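Local coordinates for Alpha/beta hydrolase fold protein (Ochrobactrum, PDB 4G9E) that hydrolyses the lactone ring of N-acyl homoserine lactones, as an alpha/beta-hydrolase-fold lactonase, at residues A[13-18]-A[81-86]; A[25-30]-A[260-265]; A[53-58]-A[91-96]; A[110-113]-A[117-120]. All coordinates share one frame; numbering follows the deposited sequence.

Contact 1 (A[13-18]-A[81-86])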
loop_
_atom_site.group_PDB
_atom_site.type_symbol
_atom_site.label_atom_id
_atom_site.label_comp_id
_atom_site.label_asym_id
_atom_site.label_seq_id
_atom_site.Cartn_x
_atom_site.Cartn_y
_atom_site.Cartn_z
ATOM N N GLY A 13 -3.038 -16.574 9.075
ATOM C CA GLY A 13 -4.204 -17.064 8.368
ATOM C C GLY A 13 -3.848 -17.430 6.940
ATOM O O GLY A 13 -2.678 -17.459 6.563
ATOM N N ARG A 14 -4.862 -17.725 6.140
ATOM C CA ARG A 14 -4.631 -18.111 4.759
ATOM C C ARG A 14 -4.627 -16.856 3.900
ATOM O O ARG A 14 -5.624 -16.149 3.827
ATOM C CB ARG A 14 -5.707 -19.088 4.294
ATOM C CG ARG A 14 -5.351 -19.816 3.008
ATOM C CD ARG A 14 -6.431 -20.806 2.611
ATOM N NE ARG A 14 -7.685 -20.137 2.279
ATOM C CZ ARG A 14 -8.806 -20.256 2.981
ATOM N NH1 ARG A 14 -8.840 -21.028 4.060
ATOM N NH2 ARG A 14 -9.898 -19.605 2.600
ATOM N N ILE A 15 -3.494 -16.585 3.265
ATOM C CA ILE A 15 -3.341 -15.354 2.505
ATOM C C ILE A 15 -3.361 -15.616 1.003
ATOM O O ILE A 15 -2.621 -16.456 0.484
ATOM C CB ILE A 15 -2.072 -14.582 2.930
ATOM C CG1 ILE A 15 -2.232 -14.092 4.373
ATOM C CG2 ILE A 15 -1.808 -13.415 1.985
ATOM C CD1 ILE A 15 -1.021 -13.377 4.921
ATOM N N ALA A 16 -4.241 -14.897 0.317
ATOM C CA ALA A 16 -4.363 -14.996 -1.129
ATOM C C ALA A 16 -3.253 -14.190 -1.798
ATOM O O ALA A 16 -2.950 -13.073 -1.375
ATOM C CB ALA A 16 -5.718 -14.486 -1.567
ATOM N N VAL A 17 -2.660 -14.754 -2.849
ATOM C CA VAL A 17 -1.562 -14.117 -3.569
ATOM C C VAL A 17 -1.804 -14.181 -5.074
ATOM O O VAL A 17 -2.107 -15.243 -5.608
ATOM C CB VAL A 17 -0.216 -14.816 -3.270
ATOM C CG1 VAL A 17 0.917 -14.132 -4.016
ATOM C CG2 VAL A 17 0.064 -14.827 -1.772
ATOM N N ARG A 18 -1.680 -13.040 -5.744
ATOM C CA ARG A 18 -1.740 -12.980 -7.202
ATOM C C ARG A 18 -0.356 -12.648 -7.703
ATOM O O ARG A 18 0.291 -11.756 -7.164
ATOM C CB ARG A 18 -2.683 -11.869 -7.651
ATOM C CG ARG A 18 -4.107 -12.061 -7.223
ATOM C CD ARG A 18 -4.897 -10.774 -7.356
ATOM N NE ARG A 18 -6.153 -10.886 -6.630
ATOM C CZ ARG A 18 -6.263 -10.735 -5.314
ATOM N NH1 ARG A 18 -5.194 -10.452 -4.579
ATOM N NH2 ARG A 18 -7.446 -10.868 -4.730
ATOM N N ALA A 81 2.788 -5.625 8.318
ATOM C CA ALA A 81 4.169 -5.683 7.844
ATOM C C ALA A 81 4.790 -7.028 8.188
ATOM O O ALA A 81 5.519 -7.610 7.378
ATOM C CB ALA A 81 4.979 -4.538 8.404
ATOM N N ASP A 82 4.520 -7.533 9.395
ATOM C CA ASP A 82 4.969 -8.873 9.757
ATOM C C ASP A 82 4.386 -9.896 8.793
ATOM O O ASP A 82 5.104 -10.754 8.278
ATOM C CB ASP A 82 4.577 -9.218 11.199
ATOM C CG ASP A 82 5.530 -8.639 12.216
ATOM O OD1 ASP A 82 6.740 -8.592 11.925
ATOM O OD2 ASP A 82 5.075 -8.232 13.301
ATOM N N ALA A 83 3.086 -9.800 8.540
ATOM C CA ALA A 83 2.431 -10.760 7.656
ATOM C C ALA A 83 3.033 -10.742 6.248
ATOM O O ALA A 83 3.289 -11.793 5.659
ATOM C CB ALA A 83 0.925 -10.500 7.600
ATOM N N MET A 84 3.250 -9.550 5.704
ATOM C CA MET A 84 3.808 -9.464 4.362
ATOM C C MET A 84 5.250 -9.961 4.324
ATOM O O MET A 84 5.683 -10.543 3.334
ATOM C CB MET A 84 3.704 -8.039 3.825
ATOM C CG MET A 84 2.272 -7.573 3.573
ATOM S SD MET A 84 1.309 -8.595 2.420
ATOM C CE MET A 84 0.434 -9.666 3.553
ATOM N N THR A 85 5.992 -9.733 5.401
ATOM C CA THR A 85 7.354 -10.231 5.465
ATOM C C THR A 85 7.345 -11.765 5.477
ATOM O O THR A 85 8.167 -12.401 4.820
ATOM C CB THR A 85 8.115 -9.648 6.676
ATOM O OG1 THR A 85 8.148 -8.219 6.584
ATOM C CG2 THR A 85 9.542 -10.162 6.690
ATOM N N GLU A 86 6.400 -12.353 6.208
ATOM C CA GLU A 86 6.233 -13.805 6.240
ATOM C C GLU A 86 5.828 -14.352 4.864
ATOM O O GLU A 86 6.310 -15.399 4.426
ATOM C CB GLU A 86 5.213 -14.207 7.319
ATOM C CG GLU A 86 4.959 -15.707 7.393
ATOM C CD GLU A 86 4.008 -16.108 8.506
ATOM O OE1 GLU A 86 3.550 -15.229 9.259
ATOM O OE2 GLU A 86 3.721 -17.318 8.631
#
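Ile15, on strand 13-19, points its CB at helix 77-91 and meets Ala83 and Met84 with a single atom, the methyl CD1. The side chain is stretched out: CG1 lies anti to the carbonyl carbon (chi1 -66°) and CD1 continues straight on from it (chi2 177°), which carries the methyl well out from the strand toward the helix. Ala83 answers with its CB, aimed back at the strand, and Ile15 CD1 stops 4.4 Å from Ala83 CB. Met84 comes in differently. Its CB leaves the helix along the flank, and the chain then turns about the CB-CG bond (chi2 -58°) and again at the sulfur, bringing the terminal methyl back toward the strand, with Met84 CE 4.2 Å from Ile15 CD1. Since Ala83 CB and Met84 CE are themselves 4.2 Å apart, the three methyls form a nearly equilateral triangle, one corner from the strand and two from the helix. Behind Ala83 and Met84, on the helix, Thr85 OG1 bonds to Ala81 O at 2.8 Å, reaching that oxygen from the face opposite the one used by Thr85 N. Glu86 reaches Ser11 just ahead of the strand, while Met84 also packs on Pro57 and Met111. This is helix-on-sheet packing of the alpha/beta hydrolase fold, with helix 77-91 lying against strand 13-19 of the central sheet. Between the two segments themselves the chemistry is wholly apolar and methyl-on-methyl at modest distance, so the join has little directional preference and rests on the burial of these three side chains.

Contact 2 (A[25-30]-A[260-265])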
loop_
_atom_site.group_PDB
_atom_site.type_symbol
_atom_site.label_atom_id
_atom_site.label_comp_id
_atom_site.label_asym_id
_atom_site.label_seq_id
_atom_site.Cartn_x
_atom_site.Cartn_y
_atom_site.Cartn_z
ATOM N N ALA A 25 12.702 -8.485 -12.143
ATOM C CA ALA A 25 12.748 -8.269 -10.704
ATOM C C ALA A 25 11.347 -8.218 -10.081
ATOM O O ALA A 25 10.394 -7.745 -10.689
ATOM C CB ALA A 25 13.500 -6.989 -10.407
ATOM N N PRO A 26 11.215 -8.712 -8.849
ATOM C CA PRO A 26 9.905 -8.720 -8.193
ATOM C C PRO A 26 9.479 -7.371 -7.611
ATOM O O PRO A 26 10.295 -6.603 -7.096
ATOM C CB PRO A 26 10.090 -9.755 -7.080
ATOM C CG PRO A 26 11.555 -9.714 -6.779
ATOM C CD PRO A 26 12.226 -9.474 -8.098
ATOM N N LEU A 27 8.173 -7.121 -7.692
ATOM C CA LEU A 27 7.514 -5.959 -7.110
ATOM C C LEU A 27 6.374 -6.460 -6.239
ATOM O O LEU A 27 5.451 -7.098 -6.743
ATOM C CB LEU A 27 6.933 -5.069 -8.214
ATOM C CG LEU A 27 6.080 -3.905 -7.703
ATOM C CD1 LEU A 27 6.939 -2.800 -7.111
ATOM C CD2 LEU A 27 5.180 -3.357 -8.800
ATOM N N LEU A 28 6.448 -6.186 -4.941
ATOM C CA LEU A 28 5.340 -6.452 -4.037
ATOM C C LEU A 28 4.456 -5.214 -4.008
ATOM O O LEU A 28 4.934 -4.126 -3.699
ATOM C CB LEU A 28 5.881 -6.730 -2.638
ATOM C CG LEU A 28 4.837 -6.784 -1.526
ATOM C CD1 LEU A 28 3.856 -7.920 -1.745
ATOM C CD2 LEU A 28 5.529 -6.940 -0.162
ATOM N N MET A 29 3.177 -5.378 -4.340
ATOM C CA MET A 29 2.207 -4.287 -4.277
ATOM C C MET A 29 1.261 -4.558 -3.118
ATOM O O MET A 29 0.657 -5.630 -3.064
ATOM C CB MET A 29 1.407 -4.184 -5.583
ATOM C CG MET A 29 2.269 -3.920 -6.800
ATOM S SD MET A 29 1.332 -3.648 -8.319
ATOM C CE MET A 29 0.836 -1.949 -8.079
ATOM N N ILE A 30 1.141 -3.593 -2.205
ATOM C CA ILE A 30 0.337 -3.752 -0.996
ATOM C C ILE A 30 -0.849 -2.791 -1.047
ATOM O O ILE A 30 -0.674 -1.573 -1.107
ATOM C CB ILE A 30 1.152 -3.467 0.288
ATOM C CG1 ILE A 30 2.491 -4.218 0.289
ATOM C CG2 ILE A 30 0.336 -3.845 1.505
ATOM C CD1 ILE A 30 3.369 -3.875 1.471
ATOM N N ALA A 260 4.512 5.080 -15.693
ATOM C CA ALA A 260 5.782 5.704 -16.060
ATOM C C ALA A 260 6.664 5.867 -14.818
ATOM O O ALA A 260 7.854 5.544 -14.843
ATOM C CB ALA A 260 5.548 7.049 -16.741
ATOM N N TYR A 261 6.088 6.378 -13.739
ATOM C CA TYR A 261 6.841 6.507 -12.496
ATOM C C TYR A 261 7.250 5.149 -11.927
ATOM O O TYR A 261 8.396 4.957 -11.532
ATOM C CB TYR A 261 6.035 7.263 -11.442
ATOM C CG TYR A 261 5.885 8.733 -11.712
ATOM C CD1 TYR A 261 6.947 9.608 -11.530
ATOM C CD2 TYR A 261 4.674 9.255 -12.140
ATOM C CE1 TYR A 261 6.808 10.964 -11.775
ATOM C CE2 TYR A 261 4.526 10.608 -12.380
ATOM C CZ TYR A 261 5.596 11.456 -12.192
ATOM O OH TYR A 261 5.460 12.802 -12.435
ATOM N N LEU A 262 6.305 4.217 -11.848
ATOM C CA LEU A 262 6.587 2.932 -11.234
ATOM C C LEU A 262 7.651 2.173 -12.019
ATOM O O LEU A 262 8.578 1.624 -11.430
ATOM C CB LEU A 262 5.304 2.115 -11.100
ATOM C CG LEU A 262 5.467 0.725 -10.482
ATOM C CD1 LEU A 262 6.129 0.794 -9.107
ATOM C CD2 LEU A 262 4.123 0.010 -10.425
ATOM N N ALA A 263 7.517 2.134 -13.343
ATOM C CA ALA A 263 8.504 1.450 -14.168
ATOM C C ALA A 263 9.892 2.066 -14.012
ATOM O O ALA A 263 10.897 1.351 -13.931
ATOM C CB ALA A 263 8.081 1.460 -15.634
ATOM N N ARG A 264 9.959 3.392 -14.005
ATOM C CA ARG A 264 11.243 4.066 -13.888
ATOM C C ARG A 264 11.871 3.778 -12.527
ATOM O O ARG A 264 13.070 3.528 -12.429
ATOM C CB ARG A 264 11.111 5.568 -14.140
ATOM C CG ARG A 264 12.446 6.273 -14.301
ATOM C CD ARG A 264 12.268 7.675 -14.848
ATOM N NE ARG A 264 11.602 8.617 -13.946
ATOM C CZ ARG A 264 10.405 9.156 -14.163
ATOM N NH1 ARG A 264 9.920 10.046 -13.310
ATOM N NH2 ARG A 264 9.690 8.816 -15.226
ATOM N N PHE A 265 11.052 3.790 -11.485
ATOM C CA PHE A 265 11.525 3.496 -10.143
ATOM C C PHE A 265 12.046 2.060 -10.049
ATOM O O PHE A 265 13.127 1.822 -9.501
ATOM C CB PHE A 265 10.401 3.728 -9.135
ATOM C CG PHE A 265 10.833 3.579 -7.710
ATOM C CD1 PHE A 265 11.839 4.377 -7.192
ATOM C CD2 PHE A 265 10.216 2.654 -6.876
ATOM C CE1 PHE A 265 12.235 4.249 -5.863
ATOM C CE2 PHE A 265 10.609 2.522 -5.545
ATOM C CZ PHE A 265 11.606 3.330 -5.040
#
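Within 260-265, Leu262 is the residue that meets Leu27 and Met29, and its side chain can be traced outward from the helix. CB points at strand 24-30 but is still well short of it. CG sits anti to the backbone N (chi1 179°), and at this branch point the first approach comes: Leu262 CG is 4.4 Å from Leu27 CD2. The two methyls then part company. CD1 turns to the Leu27 side alone, with Leu262 CD1 4.2 Å from Leu27 CD1. CD2 makes the tightest contact, Leu262 CD2 lying 3.9 Å from Leu27 CD2, and it also catches the end of the methionine two residues along the strand, with Met29 CE 4.5 Å from Leu262 CD2. Leu27 has the same extended first torsion (chi1 173°), so the two leucines reach for each other tip to tip, each giving both methyls to the pairing. Met29 takes another route: its CB leaves the strand off to one side, and only the bend at SD (chi3 79°) swings CE round to the leucine. All three side chains are buried and apolar. Leu27 also leans on Val97 of the next strand, and Met29 on Val54 and Phe99, while one turn along the helix Phe265 packs on Val97 and sets its ring edge-to-face against Trp236. Helix 255-270, near the C terminus, thus lies over one face of the central sheet of the alpha/beta hydrolase fold, against strands 24-30 and 97-101.

Contact 3 (A[53-58]-A[91-96])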
loop_
_atom_site.group_PDB
_atom_site.type_symbol
_atom_site.label_atom_id
_atom_site.label_comp_id
_atom_site.label_asym_id
_atom_site.label_seq_id
_atom_site.Cartn_x
_atom_site.Cartn_y
_atom_site.Cartn_z
ATOM N N ARG A 53 7.936 -9.312 -12.079
ATOM C CA ARG A 53 7.126 -10.251 -11.317
ATOM C C ARG A 53 6.326 -9.481 -10.271
ATOM O O ARG A 53 6.819 -9.181 -9.185
ATOM C CB ARG A 53 8.011 -11.307 -10.664
ATOM C CG ARG A 53 7.250 -12.351 -9.878
ATOM C CD ARG A 53 8.216 -13.371 -9.322
ATOM N NE ARG A 53 7.549 -14.455 -8.614
ATOM C CZ ARG A 53 8.188 -15.523 -8.148
ATOM N NH1 ARG A 53 9.498 -15.622 -8.316
ATOM N NH2 ARG A 53 7.528 -16.482 -7.514
ATOM N N VAL A 54 5.091 -9.140 -10.619
ATOM C CA VAL A 54 4.230 -8.379 -9.723
ATOM C C VAL A 54 3.502 -9.336 -8.785
ATOM O O VAL A 54 2.887 -10.308 -9.233
ATOM C CB VAL A 54 3.214 -7.541 -10.513
ATOM C CG1 VAL A 54 2.226 -6.857 -9.577
ATOM C CG2 VAL A 54 3.939 -6.513 -11.376
ATOM N N ILE A 55 3.599 -9.060 -7.486
ATOM C CA ILE A 55 3.009 -9.887 -6.439
ATOM C C ILE A 55 2.030 -9.014 -5.675
ATOM O O ILE A 55 2.429 -8.006 -5.099
ATOM C CB ILE A 55 4.107 -10.396 -5.490
ATOM C CG1 ILE A 55 5.170 -11.169 -6.281
ATOM C CG2 ILE A 55 3.505 -11.243 -4.381
ATOM C CD1 ILE A 55 6.467 -11.380 -5.549
ATOM N N ALA A 56 0.752 -9.392 -5.690
ATOM C CA ALA A 56 -0.311 -8.573 -5.102
ATOM C C ALA A 56 -1.169 -9.420 -4.176
ATOM O O ALA A 56 -2.161 -10.007 -4.610
ATOM C CB ALA A 56 -1.173 -7.939 -6.192
ATOM N N PRO A 57 -0.772 -9.512 -2.898
ATOM C CA PRO A 57 -1.531 -10.327 -1.944
ATOM C C PRO A 57 -2.735 -9.589 -1.393
ATOM O O PRO A 57 -2.920 -8.402 -1.626
ATOM C CB PRO A 57 -0.537 -10.568 -0.801
ATOM C CG PRO A 57 0.767 -10.012 -1.236
ATOM C CD PRO A 57 0.479 -9.007 -2.317
ATOM N N ASP A 58 -3.556 -10.318 -0.652
ATOM C CA ASP A 58 -4.613 -9.715 0.141
ATOM C C ASP A 58 -4.208 -9.763 1.609
ATOM O O ASP A 58 -3.831 -10.815 2.128
ATOM C CB ASP A 58 -5.932 -10.459 -0.052
ATOM C CG ASP A 58 -6.493 -10.300 -1.456
ATOM O OD1 ASP A 58 -6.145 -9.308 -2.120
ATOM O OD2 ASP A 58 -7.286 -11.157 -1.897
ATOM N N LEU A 91 7.467 -17.138 -0.101
ATOM C CA LEU A 91 7.657 -17.040 -1.539
ATOM C C LEU A 91 9.133 -17.097 -1.921
ATOM O O LEU A 91 9.470 -17.234 -3.099
ATOM C CB LEU A 91 7.044 -15.749 -2.083
ATOM C CG LEU A 91 5.533 -15.577 -1.965
ATOM C CD1 LEU A 91 5.121 -14.246 -2.589
ATOM C CD2 LEU A 91 4.808 -16.731 -2.631
ATOM N N GLY A 92 10.010 -16.972 -0.929
ATOM C CA GLY A 92 11.443 -17.057 -1.152
ATOM C C GLY A 92 12.059 -15.857 -1.852
ATOM O O GLY A 92 13.043 -16.008 -2.581
ATOM N N ILE A 93 11.496 -14.672 -1.625
ATOM C CA ILE A 93 11.936 -13.453 -2.300
ATOM C C ILE A 93 12.302 -12.386 -1.277
ATOM O O ILE A 93 11.429 -11.862 -0.591
ATOM C CB ILE A 93 10.832 -12.917 -3.219
ATOM C CG1 ILE A 93 10.504 -13.953 -4.291
ATOM C CG2 ILE A 93 11.246 -11.589 -3.850
ATOM C CD1 ILE A 93 9.298 -13.598 -5.118
ATOM N N ALA A 94 13.582 -12.048 -1.190
ATOM C CA ALA A 94 14.064 -11.134 -0.159
ATOM C C ALA A 94 14.311 -9.706 -0.653
ATOM O O ALA A 94 14.463 -8.792 0.155
ATOM C CB ALA A 94 15.329 -11.691 0.483
ATOM N N ASP A 95 14.347 -9.509 -1.970
ATOM C CA ASP A 95 14.803 -8.234 -2.528
ATOM C C ASP A 95 13.789 -7.540 -3.429
ATOM O O ASP A 95 14.153 -6.852 -4.386
ATOM C CB ASP A 95 16.122 -8.429 -3.278
ATOM C CG ASP A 95 15.984 -9.353 -4.468
ATOM O OD1 ASP A 95 14.929 -10.006 -4.620
ATOM O OD2 ASP A 95 16.948 -9.436 -5.254
ATOM N N ALA A 96 12.512 -7.705 -3.121
ATOM C CA ALA A 96 11.489 -7.012 -3.885
ATOM C C ALA A 96 11.626 -5.507 -3.744
ATOM O O ALA A 96 12.069 -4.988 -2.712
ATOM C CB ALA A 96 10.112 -7.444 -3.435
HETATM O O HOH W 1 7.787 -18.331 -5.147
#
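Arg53 lays its guanidinium over the methyl of Ile93, with Ile93 CD1 3.7 Å above the plane and close to its centre. The nearest atom pair is Arg53 CZ to Ile93 CD1 at 3.8 Å, and the two side chains cross obliquely. Arg53 gets there by running fully extended from CG to NE, with CG anti to the backbone N (chi1 -178°). Its polar rim is occupied as well: NE makes a salt bridge to Glu19, and NH2 has a weak bond to a water at 3.0 Å, which in turn donates to Leu91 O at 2.9 Å. The salt bridge at NE, with the weak water bond at NH2, and the methyl over one face should together limit its rotation. Deeper in, Ile55 fills the space beside it with two branches. Its CD1 meets Ile93 tip to tip, Ile55 CD1 to Ile93 CD1 being 3.6 Å, the closest approach of the contact. The other branch faces Leu91, with Ile55 CG2 3.9 Å from Leu91 CD1. Ile93 CD1 thus touches both the guanidinium and Ile55, the two approaches being roughly at right angles, while Met88 backs both isoleucines from helix 77-91. That helix stops with a Schellman motif at Gly92, whose positive phi turns the chain so that Ile93 can point back at the strand. What results is typical of a beta-alpha-beta crossover in an alpha/beta hydrolase fold: the loop leaving the helix packs on strand 52-57 before the chain enters parallel strand 97-101, across strand 24-30.

Contact 4 (A[110-113]-A[117-120]); sequences EMIA and EMRG
Met118 pushes its terminal methyl against Met111 and Ile112 in the connection that leads from helix 103-111 to strand 120-124 of this alpha/beta hydrolase fold. The helix follows a GxSxG pattern consistent with the nucleophile elbow of the family, so this is the far end of the helix and the return to the sheet. The tight part is centred on one atom, CE of Met118. Met118 CE lies 3.7 Å from Met111 CB and 3.8 Å from Met111 C, so the methyl seats on the start of the side chain and on the backbone rather than on the other methionine's sulfur. Met118 arrives there with CG anti to its backbone N (chi1 -160°) and a bend at the sulfur (chi3 -63°) that turns CE into the helix end. Met111 itself points its CB at Met118, but its longer arm runs on to Ala81 and Met84 of helix 77-91 and to Leu28 and Ile30 of the sheet, which makes this side thoroughly buried. Toward the surface the packing thins. Ile112, partly exposed, offers only a flank, with Ile112 CG1 4.3 Å from Met118 CE, and both Ile112 and Met118 touch Leu209. Ala113 and Glu117 lie exposed with their CB atoms turned away from the partner segment, while Arg119 reaches off to a salt bridge with Asp95. Even at the backbone the methyl keeps close company, Met118 CE standing 3.9 Å from Ile112 N.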
loop_
_atom_site.group_PDB
_atom_site.type_symbol
_atom_site.label_atom_id
_atom_site.label_comp_id
_atom_site.label_asym_id
_atom_site.label_seq_id
_atom_site.Cartn_x
_atom_site.Cartn_y
_atom_site.Cartn_z
ATOM N N GLU A 110 6.705 0.281 7.681
ATOM C CA GLU A 110 6.999 -0.647 8.767
ATOM C C GLU A 110 7.788 -1.877 8.284
ATOM O O GLU A 110 8.456 -2.528 9.080
ATOM C CB GLU A 110 5.723 -1.040 9.518
ATOM C CG GLU A 110 4.952 0.138 10.130
ATOM C CD GLU A 110 5.711 0.865 11.232
ATOM O OE1 GLU A 110 6.619 0.269 11.842
ATOM O OE2 GLU A 110 5.394 2.049 11.478
ATOM N N MET A 111 7.743 -2.175 6.986
ATOM C CA MET A 111 8.536 -3.278 6.454
ATOM C C MET A 111 10.013 -2.950 6.316
ATOM O O MET A 111 10.829 -3.855 6.202
ATOM C CB MET A 111 8.008 -3.768 5.107
ATOM C CG MET A 111 6.737 -4.564 5.195
ATOM S SD MET A 111 6.184 -5.169 3.587
ATOM C CE MET A 111 7.383 -6.445 3.242
ATOM N N ILE A 112 10.372 -1.673 6.315
ATOM C CA ILE A 112 11.770 -1.314 6.107
ATOM C C ILE A 112 12.667 -2.028 7.118
ATOM O O ILE A 112 13.708 -2.575 6.758
ATOM C CB ILE A 112 11.977 0.215 6.121
ATOM C CG1 ILE A 112 11.280 0.855 4.912
ATOM C CG2 ILE A 112 13.463 0.568 6.142
ATOM C CD1 ILE A 112 11.251 2.361 4.948
ATOM N N ALA A 113 12.253 -2.059 8.380
ATOM C CA ALA A 113 13.055 -2.695 9.419
ATOM C C ALA A 113 13.031 -4.221 9.351
ATOM O O ALA A 113 13.935 -4.881 9.852
ATOM C CB ALA A 113 12.573 -2.243 10.778
ATOM N N GLU A 117 16.500 -6.322 2.668
ATOM C CA GLU A 117 17.024 -6.293 1.291
ATOM C C GLU A 117 16.048 -5.640 0.292
ATOM O O GLU A 117 16.281 -5.680 -0.926
ATOM C CB GLU A 117 17.449 -7.683 0.843
ATOM C CG GLU A 117 18.692 -8.210 1.564
ATOM C CD GLU A 117 20.040 -7.527 1.108
ATOM O OE1 GLU A 117 20.056 -6.629 0.206
ATOM O OE2 GLU A 117 21.104 -7.895 1.680
ATOM N N MET A 118 15.000 -5.006 0.829
ATOM C CA MET A 118 14.079 -4.231 0.003
ATOM C C MET A 118 14.878 -3.312 -0.908
ATOM O O MET A 118 15.745 -2.575 -0.439
ATOM C CB MET A 118 13.172 -3.391 0.899
ATOM C CG MET A 118 11.901 -2.928 0.209
ATOM S SD MET A 118 10.918 -1.748 1.153
ATOM C CE MET A 118 10.470 -2.723 2.591
ATOM N N ARG A 119 14.572 -3.317 -2.199
ATOM C CA ARG A 119 15.378 -2.524 -3.117
ATOM C C ARG A 119 14.891 -1.096 -3.281
ATOM O O ARG A 119 15.621 -0.238 -3.760
ATOM C CB ARG A 119 15.562 -3.235 -4.452
ATOM C CG ARG A 119 16.667 -4.279 -4.318
ATOM C CD ARG A 119 17.123 -4.876 -5.614
ATOM N NE ARG A 119 16.238 -5.948 -6.039
ATOM C CZ ARG A 119 16.430 -6.665 -7.140
ATOM N NH1 ARG A 119 17.484 -6.423 -7.911
ATOM N NH2 ARG A 119 15.577 -7.625 -7.465
ATOM N N GLY A 120 13.657 -0.840 -2.862
ATOM C CA GLY A 120 13.098 0.495 -2.886
ATOM C C GLY A 120 11.675 0.413 -2.379
ATOM O O GLY A 120 11.088 -0.669 -2.381
#

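From the N terminus, contact 1 opens first, on strand 13-19, and closes on helix 77-91. Strand 24-30 then opens contact 2, whose loop runs nearly to the end of the chain and closes on helix 255-270. Contact 3 starts on strand 52-57, inside contact 1, and ends just beyond helix 77-91, so contacts 1 and 3 cross; contacts 1 and 2 cross as well. Contacts 3 and 4 both nest inside contact 2, and contact 4, the shortest loop, comes after contacts 1 and 3 in series. Neighbouring strands 13-19, 52-57 and 24-30 link the first three contacts through the sheet, while Met111 joins contact 4 to contacts 1 and 2.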